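Local structure of citrate synthase (Thermotoga maritima, 2P2W) at residues L186-T191 with Y196-G201; H89-L94 with G201-L206; M246-R251 with S281-Y286. The protein probably catalyses the condensation of oxaloacetate with acetyl-CoA and water to give citrate and CoA, a step of the tricarboxylic acid cycle. All blocks are in the same frame, centred on the assembly; numbering follows the deposited sequence.

Contact 1: L186-T191 with Y196-G201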
ATOM      1  N   LEU A 186       6.625  -3.687  -3.347  1.00 17.03           N
ATOM      2  CA  LEU A 186       7.530  -4.760  -2.939  1.00 16.99           C
ATOM      3  C   LEU A 186       7.349  -5.143  -1.473  1.00 17.11           C
ATOM      4  O   LEU A 186       7.380  -6.326  -1.132  1.00 15.98           O
ATOM      5  CB  LEU A 186       8.988  -4.360  -3.196  1.00 18.12           C
ATOM      6  CG  LEU A 186       9.392  -4.213  -4.666  1.00 17.44           C
ATOM      7  CD1 LEU A 186      10.878  -3.866  -4.757  1.00 18.74           C
ATOM      8  CD2 LEU A 186       9.095  -5.514  -5.415  1.00 18.82           C
ATOM      9  N   VAL A 187       7.174  -4.151  -0.606  1.00 16.15           N
ATOM     10  CA  VAL A 187       6.973  -4.433   0.815  1.00 16.75           C
ATOM     11  C   VAL A 187       5.726  -5.295   0.979  1.00 18.09           C
ATOM     12  O   VAL A 187       5.734  -6.300   1.694  1.00 17.82           O
ATOM     13  CB  VAL A 187       6.804  -3.131   1.637  1.00 15.55           C
ATOM     14  CG1 VAL A 187       6.369  -3.466   3.068  1.00 17.72           C
ATOM     15  CG2 VAL A 187       8.123  -2.371   1.665  1.00 16.25           C
ATOM     16  N   ILE A 188       4.654  -4.904   0.296  1.00 17.55           N
ATOM     17  CA  ILE A 188       3.408  -5.650   0.362  1.00 16.23           C
ATOM     18  C   ILE A 188       3.591  -7.022  -0.280  1.00 17.08           C
ATOM     19  O   ILE A 188       3.130  -8.030   0.253  1.00 15.74           O
ATOM     20  CB  ILE A 188       2.273  -4.877  -0.343  1.00 17.37           C
ATOM     21  CG1 ILE A 188       1.996  -3.586   0.431  1.00 17.32           C
ATOM     22  CG2 ILE A 188       1.015  -5.745  -0.436  1.00 17.47           C
ATOM     23  CD1 ILE A 188       1.144  -2.575  -0.307  1.00 16.89           C
ATOM     24  N   ALA A 189       4.271  -7.061  -1.423  1.00 16.15           N
ATOM     25  CA  ALA A 189       4.506  -8.326  -2.116  1.00 16.36           C
ATOM     26  C   ALA A 189       5.354  -9.303  -1.291  1.00 16.70           C
ATOM     27  O   ALA A 189       5.189 -10.520  -1.408  1.00 16.47           O
ATOM     28  CB  ALA A 189       5.181  -8.061  -3.464  1.00 15.01           C
ATOM     29  N   SER A 190       6.253  -8.773  -0.460  1.00 16.67           N
ATOM     30  CA  SER A 190       7.137  -9.619   0.341  1.00 16.82           C
ATOM     31  C   SER A 190       6.384 -10.465   1.399  1.00 17.85           C
ATOM     32  O   SER A 190       6.920 -11.409   1.955  1.00 17.92           O
ATOM     33  CB  SER A 190       8.181  -8.730   1.018  1.00 17.38           C
ATOM     34  OG  SER A 190       7.610  -8.121   2.176  1.00 18.02           O
ATOM     35  N   THR A 191       5.123 -10.069   1.689  1.00 17.16           N
ATOM     36  CA  THR A 191       4.300 -10.858   2.629  1.00 16.91           C
ATOM     37  C   THR A 191       3.510 -11.992   1.928  1.00 17.40           C
ATOM     38  O   THR A 191       2.721 -12.728   2.523  1.00 17.49           O
ATOM     39  CB  THR A 191       3.308  -9.918   3.314  1.00 18.05           C
ATOM     40  OG1 THR A 191       2.331  -9.501   2.359  1.00 16.65           O
ATOM     41  CG2 THR A 191       4.020  -8.679   3.870  1.00 17.12           C
ATOM     42  N   TYR A 196      -3.056  -7.479  -6.626  1.00 17.66           N
ATOM     43  CA  TYR A 196      -3.900  -6.287  -6.539  1.00 19.19           C
ATOM     44  C   TYR A 196      -3.540  -5.465  -5.306  1.00 18.69           C
ATOM     45  O   TYR A 196      -3.467  -4.236  -5.369  1.00 17.94           O
ATOM     46  CB  TYR A 196      -5.376  -6.684  -6.503  1.00 20.93           C
ATOM     47  CG  TYR A 196      -5.743  -7.607  -7.637  1.00 25.88           C
ATOM     48  CD1 TYR A 196      -5.602  -7.199  -8.966  1.00 27.40           C
ATOM     49  CD2 TYR A 196      -6.177  -8.907  -7.386  1.00 27.38           C
ATOM     50  CE1 TYR A 196      -5.883  -8.069 -10.020  1.00 30.39           C
ATOM     51  CE2 TYR A 196      -6.461  -9.785  -8.431  1.00 30.37           C
ATOM     52  CZ  TYR A 196      -6.310  -9.360  -9.743  1.00 32.24           C
ATOM     53  OH  TYR A 196      -6.574 -10.235 -10.775  1.00 35.79           O
ATOM     54  N   SER A 197      -3.306  -6.149  -4.190  1.00 18.05           N
ATOM     55  CA  SER A 197      -2.931  -5.473  -2.956  1.00 17.60           C
ATOM     56  C   SER A 197      -1.622  -4.710  -3.141  1.00 17.96           C
ATOM     57  O   SER A 197      -1.485  -3.576  -2.673  1.00 17.12           O
ATOM     58  CB  SER A 197      -2.788  -6.479  -1.812  1.00 17.00           C
ATOM     59  OG  SER A 197      -4.049  -7.006  -1.436  1.00 16.50           O
ATOM     60  N   CYS A 198      -0.657  -5.330  -3.817  1.00 17.30           N
ATOM     61  CA  CYS A 198       0.624  -4.676  -4.058  1.00 17.29           C
ATOM     62  C   CYS A 198       0.396  -3.394  -4.860  1.00 17.20           C
ATOM     63  O   CYS A 198       0.927  -2.335  -4.526  1.00 16.56           O
ATOM     64  CB  CYS A 198       1.563  -5.598  -4.842  1.00 18.41           C
ATOM     65  SG  CYS A 198       1.918  -7.177  -4.036  1.00 18.82           S
ATOM     66  N   ILE A 199      -0.405  -3.500  -5.917  1.00 17.46           N
ATOM     67  CA  ILE A 199      -0.696  -2.358  -6.779  1.00 17.44           C
ATOM     68  C   ILE A 199      -1.435  -1.231  -6.052  1.00 18.33           C
ATOM     69  O   ILE A 199      -1.096  -0.054  -6.213  1.00 18.44           O
ATOM     70  CB  ILE A 199      -1.507  -2.814  -8.018  1.00 18.56           C
ATOM     71  CG1 ILE A 199      -0.669  -3.813  -8.826  1.00 18.78           C
ATOM     72  CG2 ILE A 199      -1.887  -1.607  -8.882  1.00 17.68           C
ATOM     73  CD1 ILE A 199      -1.413  -4.475  -9.988  1.00 18.09           C
ATOM     74  N   VAL A 200      -2.435  -1.583  -5.249  1.00 18.68           N
ATOM     75  CA  VAL A 200      -3.197  -0.582  -4.515  1.00 19.42           C
ATOM     76  C   VAL A 200      -2.313   0.203  -3.545  1.00 19.08           C
ATOM     77  O   VAL A 200      -2.528   1.396  -3.326  1.00 18.84           O
ATOM     78  CB  VAL A 200      -4.380  -1.238  -3.772  1.00 20.86           C
ATOM     79  CG1 VAL A 200      -5.031  -0.251  -2.819  1.00 24.60           C
ATOM     80  CG2 VAL A 200      -5.402  -1.716  -4.796  1.00 22.60           C
ATOM     81  N   GLY A 201      -1.316  -0.461  -2.967  1.00 18.05           N
ATOM     82  CA  GLY A 201      -0.407   0.230  -2.070  1.00 17.97           C
ATOM     83  C   GLY A 201       0.492   1.153  -2.883  1.00 18.37           C
ATOM     84  O   GLY A 201       0.756   2.292  -2.487  1.00 19.25           O
TER
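Ile-188 and Ala-189 on helix 180-189 meet Ser-197, Cys-198 and Gly-201 on helix 195-207 by apolar contact, with no hydrogen bond between the two segments. The two branches of Ile-188 share the work. CG2, anti to the backbone N, lies over the backbone of Cys-198, 3.8 Å from its N, and also touches Ser-197 CB. From there the longer arm runs toward the C-terminal end of segment 196-201 and ends with CD1 3.7 Å from Gly-201 CA. With no side chain at Gly-201, this methyl can rest directly against the helix backbone, where it also passes Ser-197 O. Cys-198 SG lies beside its own backbone N (chi1 -59°) and points back at Ala-189, reaching both CA and CB; the SG to Ala-189 CB distance is 3.4 Å, a tight fit. The two CA atoms of Ile-188 and Cys-198 are 5.3 Å apart, a close approach that Ala-189, Cys-198 and Gly-201, all small, allow.

Polar bonds secure the end of the first segment. Ser-190 OG reaches back to Val-187 O at 2.7 Å, OG standing 26° out of the carbonyl plane, and also meets Ile-343 N. Thr-191 OG1 lies in the carbonyl plane of Ile-188, 2.7 Å from Ile-188 O, which Thr-191 N engages as well. Ala-205 O of the second subunit is also within bonding distance of OG1, whose single proton can serve one carbonyl at a time. Ser-197 OG bonds to Asp-194 OD1 in the turn and to Lys-95 NZ of the second subunit.

That subunit also packs its Gly-201 on Ile-188. The pair is an antiparallel helical hairpin with a short turn, consistent with the paired helices that build the dimer interface of citrate synthases.

Contact 2: H89-L94 with G201-L206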
ATOM      1  N   HIS A  89     -11.031  11.142  -6.730  1.00 20.48           N
ATOM      2  CA  HIS A  89      -9.726  11.326  -7.355  1.00 20.67           C
ATOM      3  C   HIS A  89      -9.504  10.028  -8.135  1.00 19.63           C
ATOM      4  O   HIS A  89      -9.836   8.941  -7.650  1.00 18.38           O
ATOM      5  CB  HIS A  89      -8.645  11.512  -6.282  1.00 21.75           C
ATOM      6  CG  HIS A  89      -7.285  11.830  -6.832  1.00 24.29           C
ATOM      7  ND1 HIS A  89      -6.462  10.874  -7.387  1.00 22.72           N
ATOM      8  CD2 HIS A  89      -6.601  12.999  -6.899  1.00 23.97           C
ATOM      9  CE1 HIS A  89      -5.329  11.438  -7.770  1.00 25.03           C
ATOM     10  NE2 HIS A  89      -5.388  12.726  -7.484  1.00 24.67           N
ATOM     11  N   TYR A  90      -8.951  10.128  -9.339  1.00 19.19           N
ATOM     12  CA  TYR A  90      -8.740   8.938 -10.164  1.00 18.72           C
ATOM     13  C   TYR A  90      -7.886   7.827  -9.555  1.00 19.89           C
ATOM     14  O   TYR A  90      -8.133   6.649  -9.818  1.00 20.19           O
ATOM     15  CB  TYR A  90      -8.207   9.356 -11.537  1.00 19.01           C
ATOM     16  CG  TYR A  90      -9.291   9.957 -12.400  1.00 20.27           C
ATOM     17  CD1 TYR A  90     -10.130   9.143 -13.163  1.00 22.23           C
ATOM     18  CD2 TYR A  90      -9.533  11.333 -12.398  1.00 22.05           C
ATOM     19  CE1 TYR A  90     -11.184   9.680 -13.901  1.00 21.86           C
ATOM     20  CE2 TYR A  90     -10.588  11.880 -13.130  1.00 21.95           C
ATOM     21  CZ  TYR A  90     -11.409  11.045 -13.878  1.00 22.28           C
ATOM     22  OH  TYR A  90     -12.463  11.571 -14.591  1.00 21.61           O
ATOM     23  N   ILE A  91      -6.892   8.177  -8.744  1.00 19.59           N
ATOM     24  CA  ILE A  91      -6.071   7.146  -8.109  1.00 19.64           C
ATOM     25  C   ILE A  91      -6.971   6.300  -7.201  1.00 20.33           C
ATOM     26  O   ILE A  91      -6.831   5.072  -7.135  1.00 18.47           O
ATOM     27  CB  ILE A  91      -4.924   7.759  -7.257  1.00 19.63           C
ATOM     28  CG1 ILE A  91      -3.818   8.308  -8.168  1.00 18.76           C
ATOM     29  CG2 ILE A  91      -4.352   6.703  -6.303  1.00 20.10           C
ATOM     30  CD1 ILE A  91      -3.063   7.247  -8.971  1.00 18.82           C
ATOM     31  N   ASP A  92      -7.897   6.957  -6.504  1.00 20.27           N
ATOM     32  CA  ASP A  92      -8.812   6.249  -5.612  1.00 21.55           C
ATOM     33  C   ASP A  92      -9.775   5.373  -6.407  1.00 21.53           C
ATOM     34  O   ASP A  92     -10.141   4.282  -5.968  1.00 21.80           O
ATOM     35  CB  ASP A  92      -9.597   7.236  -4.742  1.00 22.08           C
ATOM     36  CG  ASP A  92      -8.723   7.902  -3.692  1.00 25.42           C
ATOM     37  OD1 ASP A  92      -7.652   7.343  -3.376  1.00 25.18           O
ATOM     38  OD2 ASP A  92      -9.107   8.972  -3.178  1.00 26.79           O
ATOM     39  N   VAL A  93     -10.182   5.859  -7.575  1.00 19.90           N
ATOM     40  CA  VAL A  93     -11.082   5.109  -8.444  1.00 20.44           C
ATOM     41  C   VAL A  93     -10.407   3.790  -8.815  1.00 19.84           C
ATOM     42  O   VAL A  93     -11.034   2.725  -8.784  1.00 20.15           O
ATOM     43  CB  VAL A  93     -11.404   5.915  -9.728  1.00 20.28           C
ATOM     44  CG1 VAL A  93     -12.169   5.049 -10.717  1.00 21.15           C
ATOM     45  CG2 VAL A  93     -12.229   7.146  -9.363  1.00 22.31           C
ATOM     46  N   LEU A  94      -9.122   3.867  -9.156  1.00 19.73           N
ATOM     47  CA  LEU A  94      -8.353   2.675  -9.506  1.00 19.79           C
ATOM     48  C   LEU A  94      -8.318   1.692  -8.333  1.00 20.82           C
ATOM     49  O   LEU A  94      -8.487   0.489  -8.523  1.00 20.69           O
ATOM     50  CB  LEU A  94      -6.923   3.061  -9.904  1.00 19.59           C
ATOM     51  CG  LEU A  94      -6.746   3.691 -11.292  1.00 19.81           C
ATOM     52  CD1 LEU A  94      -5.333   4.238 -11.446  1.00 17.89           C
ATOM     53  CD2 LEU A  94      -7.041   2.649 -12.357  1.00 19.01           C
ATOM     54  N   GLY A 201      -1.316  -0.461  -2.967  1.00 18.05           N
ATOM     55  CA  GLY A 201      -0.407   0.230  -2.070  1.00 17.97           C
ATOM     56  C   GLY A 201       0.492   1.153  -2.883  1.00 18.37           C
ATOM     57  O   GLY A 201       0.756   2.292  -2.487  1.00 19.25           O
ATOM     58  N   ALA A 202       0.961   0.661  -4.025  1.00 16.98           N
ATOM     59  CA  ALA A 202       1.822   1.453  -4.905  1.00 17.87           C
ATOM     60  C   ALA A 202       1.078   2.714  -5.358  1.00 17.98           C
ATOM     61  O   ALA A 202       1.648   3.805  -5.412  1.00 18.52           O
ATOM     62  CB  ALA A 202       2.238   0.624  -6.115  1.00 17.44           C
ATOM     63  N   LEU A 203      -0.200   2.555  -5.680  1.00 17.13           N
ATOM     64  CA  LEU A 203      -1.024   3.679  -6.107  1.00 16.88           C
ATOM     65  C   LEU A 203      -1.053   4.743  -5.014  1.00 16.61           C
ATOM     66  O   LEU A 203      -0.929   5.934  -5.293  1.00 17.72           O
ATOM     67  CB  LEU A 203      -2.451   3.205  -6.408  1.00 16.76           C
ATOM     68  CG  LEU A 203      -2.618   2.371  -7.686  1.00 17.93           C
ATOM     69  CD1 LEU A 203      -3.996   1.723  -7.714  1.00 18.48           C
ATOM     70  CD2 LEU A 203      -2.417   3.271  -8.904  1.00 17.45           C
ATOM     71  N   GLY A 204      -1.220   4.303  -3.771  1.00 15.87           N
ATOM     72  CA  GLY A 204      -1.262   5.228  -2.651  1.00 16.53           C
ATOM     73  C   GLY A 204       0.010   6.047  -2.534  1.00 18.04           C
ATOM     74  O   GLY A 204      -0.034   7.243  -2.249  1.00 17.52           O
ATOM     75  N   ALA A 205       1.150   5.397  -2.753  1.00 16.87           N
ATOM     76  CA  ALA A 205       2.441   6.073  -2.680  1.00 17.37           C
ATOM     77  C   ALA A 205       2.648   7.020  -3.862  1.00 17.68           C
ATOM     78  O   ALA A 205       3.139   8.140  -3.697  1.00 18.08           O
ATOM     79  CB  ALA A 205       3.562   5.046  -2.646  1.00 17.60           C
ATOM     80  N   LEU A 206       2.272   6.572  -5.055  1.00 17.03           N
ATOM     81  CA  LEU A 206       2.443   7.394  -6.250  1.00 17.16           C
ATOM     82  C   LEU A 206       1.639   8.689  -6.135  1.00 17.29           C
ATOM     83  O   LEU A 206       2.042   9.734  -6.650  1.00 17.06           O
ATOM     84  CB  LEU A 206       2.004   6.615  -7.494  1.00 17.60           C
ATOM     85  CG  LEU A 206       2.370   7.251  -8.836  1.00 16.33           C
ATOM     86  CD1 LEU A 206       3.876   7.218  -9.003  1.00 15.87           C
ATOM     87  CD2 LEU A 206       1.694   6.500  -9.983  1.00 16.77           C
TER
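Leu-203 overlaps Ile-91 and Leu-94, bringing three branched side chains together where helix 90-98 packs on helix 195-207 in the helical large domain of the citrate synthase fold. Its CB faces Ile-91, with Ile-91 CG2 at 4.0 Å, and the same CG2 lies 3.7 Å from Leu-203 O, so this methyl touches both side chain and backbone. The two methyls of Leu-203 divide between the partners: CD1 meets Leu-94 CB at 3.9 Å, while CD2 is shared, lying 4.0 Å from Ile-91 CD1 and just as close to Leu-94 CD1. Leu-94 crosses Leu-203 at about a right angle, whereas Ile-91 comes in at a slant. Ile-91 is bent at chi2 (-66°), which folds CD1 round to the shared methyl.

Phe-122 of helix 110-133 lies against Leu-94, and helix 317-337 adds Thr-318 beside Ile-91 and Ala-322 beside Leu-203. Charge is kept to the flank, where the Asp-92 carboxylate makes salt bridges through OD1 to Lys-95 and through OD2 to Lys-207, the latter linking the two helices at their side.

His-89 is the N-cap of helix 90-98 and holds the first turn that carries Ile-91. Its NE2 is hydrogen-bonded to Glu-216 OE1, and its ND1 accepts from Ile-91 N at 3.0 Å, with an N-H...ND1 angle of 156° and the donor 17° out of the imidazole plane.

Contact 3: M246-R251 with S281-Y286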
ATOM      1  N   MET A 246       8.012  22.001  -6.591  1.00 20.74           N
ATOM      2  CA  MET A 246       7.497  20.836  -7.303  1.00 20.98           C
ATOM      3  C   MET A 246       8.077  20.706  -8.712  1.00 19.65           C
ATOM      4  O   MET A 246       8.296  21.700  -9.393  1.00 19.53           O
ATOM      5  CB  MET A 246       5.970  20.920  -7.375  1.00 20.87           C
ATOM      6  CG  MET A 246       5.274  20.835  -6.022  1.00 21.98           C
ATOM      7  SD  MET A 246       5.316  19.160  -5.321  1.00 23.84           S
ATOM      8  CE  MET A 246       4.972  19.516  -3.577  1.00 25.86           C
ATOM      9  N   GLY A 247       8.326  19.473  -9.144  1.00 20.05           N
ATOM     10  CA  GLY A 247       8.871  19.266 -10.472  1.00 19.36           C
ATOM     11  C   GLY A 247      10.388  19.284 -10.512  1.00 19.57           C
ATOM     12  O   GLY A 247      10.983  19.078 -11.566  1.00 19.97           O
ATOM     13  N   PHE A 248      11.014  19.540  -9.368  1.00 19.39           N
ATOM     14  CA  PHE A 248      12.474  19.569  -9.281  1.00 19.48           C
ATOM     15  C   PHE A 248      12.976  18.662  -8.169  1.00 18.95           C
ATOM     16  O   PHE A 248      12.249  18.369  -7.218  1.00 18.82           O
ATOM     17  CB  PHE A 248      12.988  20.990  -9.016  1.00 18.34           C
ATOM     18  CG  PHE A 248      12.927  21.891 -10.209  1.00 19.57           C
ATOM     19  CD1 PHE A 248      11.706  22.376 -10.672  1.00 18.25           C
ATOM     20  CD2 PHE A 248      14.095  22.256 -10.879  1.00 19.95           C
ATOM     21  CE1 PHE A 248      11.649  23.212 -11.787  1.00 18.24           C
ATOM     22  CE2 PHE A 248      14.048  23.093 -11.996  1.00 19.85           C
ATOM     23  CZ  PHE A 248      12.818  23.572 -12.451  1.00 18.73           C
ATOM     24  N   GLY A 249      14.227  18.230  -8.295  1.00 19.37           N
ATOM     25  CA  GLY A 249      14.823  17.371  -7.289  1.00 19.23           C
ATOM     26  C   GLY A 249      14.609  15.889  -7.533  1.00 20.51           C
ATOM     27  O   GLY A 249      13.664  15.481  -8.218  1.00 20.65           O
ATOM     28  N   HIS A 250      15.499  15.076  -6.974  1.00 18.77           N
ATOM     29  CA  HIS A 250      15.396  13.636  -7.121  1.00 19.78           C
ATOM     30  C   HIS A 250      16.344  12.962  -6.139  1.00 21.34           C
ATOM     31  O   HIS A 250      17.375  13.526  -5.756  1.00 19.30           O
ATOM     32  CB  HIS A 250      15.736  13.228  -8.562  1.00 19.80           C
ATOM     33  CG  HIS A 250      15.273  11.852  -8.925  1.00 20.29           C
ATOM     34  ND1 HIS A 250      15.986  10.715  -8.608  1.00 21.62           N
ATOM     35  CD2 HIS A 250      14.154  11.429  -9.562  1.00 21.60           C
ATOM     36  CE1 HIS A 250      15.327   9.651  -9.038  1.00 21.42           C
ATOM     37  NE2 HIS A 250      14.212  10.057  -9.620  1.00 21.73           N
ATOM     38  N   ARG A 251      15.978  11.756  -5.724  1.00 20.56           N
ATOM     39  CA  ARG A 251      16.787  10.993  -4.789  1.00 20.39           C
ATOM     40  C   ARG A 251      18.024  10.413  -5.482  1.00 20.96           C
ATOM     41  O   ARG A 251      19.102  10.342  -4.888  1.00 19.01           O
ATOM     42  CB  ARG A 251      15.937   9.862  -4.187  1.00 20.12           C
ATOM     43  CG  ARG A 251      16.700   8.836  -3.345  1.00 21.14           C
ATOM     44  CD  ARG A 251      17.362   9.467  -2.134  1.00 19.33           C
ATOM     45  NE  ARG A 251      16.416  10.153  -1.254  1.00 20.42           N
ATOM     46  CZ  ARG A 251      15.723   9.575  -0.274  1.00 22.36           C
ATOM     47  NH1 ARG A 251      15.853   8.273  -0.026  1.00 18.89           N
ATOM     48  NH2 ARG A 251      14.916  10.313   0.479  1.00 22.06           N
ATOM     49  N   SER A 281       9.748  26.257 -18.426  1.00 17.76           N
ATOM     50  CA  SER A 281      11.045  26.349 -19.080  1.00 19.19           C
ATOM     51  C   SER A 281      11.884  27.444 -18.430  1.00 19.41           C
ATOM     52  O   SER A 281      13.091  27.281 -18.234  1.00 18.90           O
ATOM     53  CB  SER A 281      10.858  26.642 -20.571  1.00 21.33           C
ATOM     54  OG  SER A 281      12.076  26.464 -21.269  1.00 29.95           O
ATOM     55  N   LYS A 282      11.241  28.560 -18.094  1.00 19.23           N
ATOM     56  CA  LYS A 282      11.942  29.674 -17.464  1.00 19.17           C
ATOM     57  C   LYS A 282      12.377  29.292 -16.052  1.00 20.50           C
ATOM     58  O   LYS A 282      13.442  29.700 -15.585  1.00 19.14           O
ATOM     59  CB  LYS A 282      11.037  30.904 -17.407  1.00 20.86           C
ATOM     60  CG  LYS A 282      11.742  32.171 -16.939  1.00 22.71           C
ATOM     61  CD  LYS A 282      12.861  32.559 -17.893  1.00 26.77           C
ATOM     62  CE  LYS A 282      13.378  33.955 -17.596  1.00 30.46           C
ATOM     63  NZ  LYS A 282      14.404  34.363 -18.589  1.00 33.52           N
ATOM     64  N   LEU A 283      11.542  28.510 -15.375  1.00 19.36           N
ATOM     65  CA  LEU A 283      11.847  28.065 -14.019  1.00 20.70           C
ATOM     66  C   LEU A 283      13.114  27.207 -14.054  1.00 21.45           C
ATOM     67  O   LEU A 283      14.002  27.351 -13.211  1.00 21.08           O
ATOM     68  CB  LEU A 283      10.672  27.264 -13.456  1.00 19.29           C
ATOM     69  CG  LEU A 283      10.752  26.784 -12.004  1.00 20.41           C
ATOM     70  CD1 LEU A 283      11.022  27.966 -11.068  1.00 19.46           C
ATOM     71  CD2 LEU A 283       9.430  26.100 -11.639  1.00 19.30           C
ATOM     72  N   GLU A 284      13.200  26.321 -15.042  1.00 21.61           N
ATOM     73  CA  GLU A 284      14.374  25.469 -15.179  1.00 22.51           C
ATOM     74  C   GLU A 284      15.599  26.329 -15.466  1.00 23.37           C
ATOM     75  O   GLU A 284      16.662  26.128 -14.874  1.00 22.11           O
ATOM     76  CB  GLU A 284      14.194  24.466 -16.318  1.00 23.00           C
ATOM     77  CG  GLU A 284      15.498  23.801 -16.731  1.00 24.22           C
ATOM     78  CD  GLU A 284      15.331  22.828 -17.873  1.00 24.52           C
ATOM     79  OE1 GLU A 284      14.179  22.461 -18.184  1.00 26.36           O
ATOM     80  OE2 GLU A 284      16.358  22.423 -18.459  1.00 25.59           O
ATOM     81  N   GLU A 285      15.447  27.282 -16.378  1.00 22.19           N
ATOM     82  CA  GLU A 285      16.557  28.159 -16.738  1.00 24.15           C
ATOM     83  C   GLU A 285      17.134  28.865 -15.520  1.00 23.38           C
ATOM     84  O   GLU A 285      18.350  28.899 -15.330  1.00 25.23           O
ATOM     85  CB  GLU A 285      16.119  29.219 -17.753  1.00 25.69           C
ATOM     86  CG  GLU A 285      17.275  30.078 -18.262  1.00 30.26           C
ATOM     87  CD  GLU A 285      16.811  31.293 -19.046  1.00 33.24           C
ATOM     88  OE1 GLU A 285      16.298  32.244 -18.417  1.00 36.30           O
ATOM     89  OE2 GLU A 285      16.951  31.298 -20.289  1.00 35.41           O
ATOM     90  N   TYR A 286      16.263  29.433 -14.696  1.00 21.80           N
ATOM     91  CA  TYR A 286      16.717  30.158 -13.522  1.00 23.38           C
ATOM     92  C   TYR A 286      17.376  29.271 -12.470  1.00 23.39           C
ATOM     93  O   TYR A 286      18.440  29.603 -11.940  1.00 22.54           O
ATOM     94  CB  TYR A 286      15.556  30.925 -12.885  1.00 23.27           C
ATOM     95  CG  TYR A 286      15.966  31.685 -11.645  1.00 24.99           C
ATOM     96  CD1 TYR A 286      16.460  32.986 -11.738  1.00 24.91           C
ATOM     97  CD2 TYR A 286      15.927  31.082 -10.387  1.00 25.21           C
ATOM     98  CE1 TYR A 286      16.910  33.665 -10.613  1.00 27.20           C
ATOM     99  CE2 TYR A 286      16.376  31.753  -9.252  1.00 26.82           C
ATOM    100  CZ  TYR A 286      16.867  33.043  -9.373  1.00 27.45           C
ATOM    101  OH  TYR A 286      17.322  33.712  -8.260  1.00 27.49           O
TER
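Phe-248 sends its ring end-on into helix 275-289, meeting the backbone of Glu-284 with its edge and Leu-283 at a slant. The tip atom CZ lies 3.7 Å from Glu-284 CA, and both that CA and Glu-284 N sit near the ring plane, so the ring abuts the helix backbone rather than lying flat on it. CE1 touches Leu-283 CD2 at 3.6 Å, obliquely to the ring. Leu-283 has CG anti to the backbone N (chi1 -176°), which carries this branch point to within 3.7 Å of Phe-248 CE1; Val-235 and Met-221 of neighbouring helices pack on the same leucine.

The ring edge also receives Met-246 O, in plane, from the same loop. Phe-248, between Gly-247 and Gly-249, belongs to the Gly-Phe-Gly-His start of the citrate synthase signature. Its histidine, His-250, is a predicted active-site residue whose NE2, like Arg-251 NH2, is hydrogen-bonded to bound citrate, probably from the crystallisation liquor; Arg-251 NH2 also bonds to Leu-342 O of the second subunit.

Glu-284 turns its carboxylate away from the ring, and OE1 is hydrogen-bonded to Tyr-302 OH. One turn of the helix is further tied by Lys-282 NZ, which makes a 2.8 Å salt bridge to Glu-285 OE1 on the syn side of the carboxylate.

In the fold
All three contacts are buried and apolar across their segments, but they lie in different places. Contacts 1 and 2 share helix 195-207 and Gly-201, their centres 13 Å apart, with contact 1 nested along the chain inside the loop that contact 2 closes. Both touch the second subunit. Contact 1 joins neighbours in sequence through an isoleucine set against small residues and a sulfur, whereas contact 2 brings together helices far apart in sequence through branched aliphatic chains nearer the middle of the subunit. Contact 3 follows later in the chain, its centre 31 Å from that of contact 1, and sets an aromatic ring, from a loop that carries the predicted active-site residue His-250, against a helix.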